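Local atomic coordinates of transaminase (Bacillus megaterium, PDB entry 5G0A), a protein that probably catalyses pyridoxal-phosphate-dependent transfer of amino groups with S selectivity, as a class-III aminotransferase. Residues B[25-28]-B[29-32]; B[117-120]-B[121-125]. All blocks are in the same frame, centred on the assembly; numbering follows the deposited sequence.

Contact 1 of 2, residues B[25-28]-B[29-32]; sequences FSTQ and NEYQ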
# COMPACT_ATOMS: atom_id res chain seq x y z
N PHE B 25 24.22 13.82 -3.58
CA PHE B 25 25.39 12.92 -3.63
C PHE B 25 26.59 13.28 -2.74
O PHE B 25 27.37 12.40 -2.40
CB PHE B 25 25.81 12.60 -5.07
CG PHE B 25 24.69 12.02 -5.88
CD1 PHE B 25 24.34 10.68 -5.73
CD2 PHE B 25 23.96 12.83 -6.76
CE1 PHE B 25 23.27 10.15 -6.46
CE2 PHE B 25 22.91 12.29 -7.50
CZ PHE B 25 22.56 10.96 -7.34
N SER B 26 26.70 14.55 -2.37
CA SER B 26 27.76 15.04 -1.49
C SER B 26 27.14 15.64 -0.24
O SER B 26 26.10 16.29 -0.29
CB SER B 26 28.60 16.13 -2.16
OG SER B 26 29.14 15.73 -3.41
N THR B 27 27.79 15.46 0.90
CA THR B 27 27.45 16.23 2.07
C THR B 27 27.93 17.67 1.82
O THR B 27 28.79 17.91 0.96
CB THR B 27 28.12 15.69 3.36
OG1 THR B 27 29.54 15.90 3.25
CG2 THR B 27 27.84 14.17 3.55
N GLN B 28 27.38 18.62 2.56
CA GLN B 28 27.75 20.03 2.48
C GLN B 28 29.25 20.17 2.79
O GLN B 28 29.97 20.91 2.10
CB GLN B 28 26.90 20.84 3.45
CG GLN B 28 27.15 22.35 3.52
CD GLN B 28 26.72 23.11 2.27
OE1 GLN B 28 26.15 22.56 1.33
NE2 GLN B 28 26.99 24.42 2.27
N ASN B 29 29.71 19.44 3.80
CA ASN B 29 31.12 19.55 4.25
C ASN B 29 32.16 19.05 3.27
O ASN B 29 33.29 19.57 3.22
CB ASN B 29 31.29 18.87 5.62
CG ASN B 29 30.70 19.68 6.76
OD1 ASN B 29 30.41 20.86 6.60
ND2 ASN B 29 30.53 19.06 7.90
N GLU B 30 31.80 18.06 2.47
CA GLU B 30 32.73 17.53 1.49
C GLU B 30 32.58 18.21 0.12
O GLU B 30 33.42 18.03 -0.77
CB GLU B 30 32.59 16.01 1.38
CG GLU B 30 31.36 15.54 0.59
CD GLU B 30 31.12 14.05 0.70
OE1 GLU B 30 32.10 13.27 0.80
OE2 GLU B 30 29.94 13.64 0.70
N TYR B 31 31.51 18.97 -0.04
CA TYR B 31 31.18 19.58 -1.32
C TYR B 31 32.11 20.71 -1.74
O TYR B 31 32.35 21.63 -0.97
CB TYR B 31 29.77 20.15 -1.27
CG TYR B 31 29.29 20.85 -2.53
CD1 TYR B 31 29.09 20.14 -3.71
CD2 TYR B 31 28.98 22.21 -2.51
CE1 TYR B 31 28.62 20.76 -4.85
CE2 TYR B 31 28.51 22.84 -3.66
CZ TYR B 31 28.32 22.10 -4.82
OH TYR B 31 27.84 22.72 -5.96
N GLN B 32 32.56 20.65 -2.99
CA GLN B 32 33.22 21.78 -3.63
C GLN B 32 32.50 22.06 -4.95
O GLN B 32 32.42 21.16 -5.79
CB GLN B 32 34.69 21.46 -3.90
CG GLN B 32 35.51 21.18 -2.65
CD GLN B 32 36.83 20.49 -2.95
OE1 GLN B 32 37.89 20.95 -2.53
NE2 GLN B 32 36.78 19.38 -3.68
O HOH W 1 31.73 17.51 -3.97

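Contact 2 of 2, residues B[117-120]-B[121-125]; sequences FVST and GSEAV. With PLP (pyridoxal-5'-phosphate), chain K.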
# COMPACT_ATOMS: atom_id res chain seq x y z
N PHE B 117 3.44 14.66 -24.90
CA PHE B 117 4.67 15.31 -24.44
C PHE B 117 4.52 15.78 -23.00
O PHE B 117 3.46 16.30 -22.62
CB PHE B 117 5.01 16.50 -25.34
CG PHE B 117 5.44 16.10 -26.72
CD1 PHE B 117 6.71 15.58 -26.92
CD2 PHE B 117 4.58 16.25 -27.82
CE1 PHE B 117 7.14 15.20 -28.19
CE2 PHE B 117 4.99 15.87 -29.09
CZ PHE B 117 6.28 15.35 -29.27
N VAL B 118 5.59 15.60 -22.25
CA VAL B 118 5.73 16.12 -20.89
C VAL B 118 7.09 16.80 -20.76
O VAL B 118 7.74 17.08 -21.76
CB VAL B 118 5.51 14.98 -19.85
CG1 VAL B 118 4.03 14.57 -19.80
CG2 VAL B 118 6.39 13.76 -20.16
N SER B 119 7.54 17.08 -19.53
CA SER B 119 8.77 17.89 -19.42
C SER B 119 10.03 17.13 -19.05
O SER B 119 11.12 17.67 -19.20
CB SER B 119 8.60 19.05 -18.40
OG SER B 119 7.62 19.96 -18.85
N THR B 120 9.88 15.90 -18.54
CA THR B 120 11.02 15.13 -18.08
C THR B 120 10.85 13.62 -18.36
O THR B 120 9.74 13.17 -18.65
CB THR B 120 11.27 15.30 -16.55
OG1 THR B 120 10.22 14.67 -15.79
CG2 THR B 120 11.35 16.80 -16.13
N GLY B 121 11.95 12.87 -18.25
CA GLY B 121 11.90 11.43 -18.46
C GLY B 121 11.06 10.76 -17.38
O GLY B 121 10.30 9.83 -17.67
N SER B 122 11.19 11.23 -16.13
CA SER B 122 10.40 10.65 -15.04
C SER B 122 8.92 10.90 -15.28
O SER B 122 8.11 10.00 -15.08
CB SER B 122 10.78 11.23 -13.67
OG SER B 122 12.08 10.79 -13.32
N GLU B 123 8.57 12.11 -15.71
CA GLU B 123 7.16 12.39 -16.08
C GLU B 123 6.68 11.50 -17.22
O GLU B 123 5.52 11.08 -17.23
CB GLU B 123 6.96 13.86 -16.42
CG GLU B 123 6.94 14.75 -15.16
CD GLU B 123 6.52 16.18 -15.46
OE1 GLU B 123 6.53 16.58 -16.64
OE2 GLU B 123 6.13 16.89 -14.50
N ALA B 124 7.55 11.21 -18.18
CA ALA B 124 7.18 10.30 -19.27
C ALA B 124 6.89 8.89 -18.75
O ALA B 124 5.93 8.23 -19.20
CB ALA B 124 8.28 10.22 -20.33
N VAL B 125 7.73 8.41 -17.84
CA VAL B 125 7.51 7.07 -17.22
C VAL B 125 6.22 7.08 -16.38
O VAL B 125 5.43 6.14 -16.45
CB VAL B 125 8.74 6.66 -16.39
CG1 VAL B 125 8.47 5.39 -15.55
CG2 VAL B 125 9.94 6.39 -17.33
N1 PLP K . 14.52 6.34 -17.42
C2 PLP K . 15.81 6.09 -17.76
C2A PLP K . 16.17 4.76 -18.40
C3 PLP K . 16.84 7.13 -17.58
O3 PLP K . 18.12 6.95 -17.94
C4 PLP K . 16.44 8.42 -16.99
C4A PLP K . 17.46 9.54 -16.82
C5 PLP K . 15.01 8.54 -16.62
C6 PLP K . 14.13 7.48 -16.84
C5A PLP K . 14.45 9.78 -15.94
O4P PLP K . 14.59 10.96 -16.71
P PLP K . 14.60 12.37 -15.91
O1P PLP K . 14.56 13.33 -17.07
O2P PLP K . 13.40 12.45 -14.99
O3P PLP K . 15.91 12.40 -15.16
O HOH W 2 5.41 18.64 -18.06

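Contact 1 of 2, residues B[25-28]-B[29-32]
N29 packs its CB beside T27 OG1, 4.2 Å away, where the loop between helix 10-20 and strand 38-40, at the surface of the chain and against the second subunit, winds through a single helical turn. Reciprocal bonds of the capping-box kind close it, although no regular helix follows. E30 N donates to T27 OG1 (3.2 Å), and T27 N returns an almost straight bond of 2.8 Å (169°) to E30 OE2 on its anti lone pair. With CG set between its own N and carbonyl carbon (chi1 76°), the otherwise extended glutamate chain folds back across the threonine at about a right angle, and CG comes 3.2 Å from T27 OG1. Both groups have further partners: E171 bonds T27 OG1, while R324 of the second subunit forms a salt bridge with E30 OE2, which would be expected to favour a charged carboxylate. Y31 completes the turn as its N bonds Q28 O at 3.3 Å, the donor lying above the carbonyl plane; a weak bond to T27 O accompanies it. The Y31 ring carries a cation-pi contact with R23, and its hydroxyl bonds D17. Beyond it, Q32 N donates weakly, over 3.4 Å, to a water that also bonds S26 OG.

Contact 2 of 2, residues B[117-120]-B[121-125]
Strand 112-118 turns through S119 and T120 straight into helix 121-136, bringing the CA atoms of V118 and A124 to 6.2 Å and setting the first helical bond, A124 N to T120 O. This strand-to-helix junction forms a phosphate-binding helix N terminus in a class-III aminotransferase. T120 is the N-cap: its OG1, held between the backbone N and the carbonyl carbon (chi1 69°), accepts from E123 N at 3.0 Å in a fairly straight bond (163°). E123 answers one residue further back than in a classical capping box, since its extended side chain passes T120 OG1 and places OE1 3.1 Å from S119 N, nearly in line with the carboxylate C-O bond. A water bridges this OE1 to S119 OG. The other oxygen, OE2, hydrogen-bonds T120 OG1 of the second subunit, and the T120 hydroxyl here is bonded by E123 of that subunit in return, whereas the buried T120 N has no partner. On the apolar side of the junction, V118 CG2 packs the strand end against A124 CB of the helix, 4.0 Å away. The amides of G121 and S122 point at the cofactor phosphate, whose negative charge the helix end would be expected to favour. G121 N donates to PLP O1P at 2.9 Å; W151 N also bonds S122 OG, and S122 grips PLP O2P twice, from N at 2.8 Å and from OG at 2.7 Å.

Overall arrangement
From the N terminus the chain first passes helix 10-20 and then, before strand 38-40, makes the turn of contact 1 (25-32) at the surface. Contact 2 (117-125) follows much later, in the buried interior, where strand 112-118, outermost within this chain in the seven-stranded sheet, gives way to helix 121-136. Each closes a local turn of continuous chain; they stand in series, neither nested nor crossing. The centres of contact 1 and contact 2 lie about 29 Å apart, and their nearest atoms about 12 Å apart, without touching. Both meet the second subunit: contact 1 joins the N-terminal loop to it, while contact 2 links the subunit interface with the cofactor phosphate.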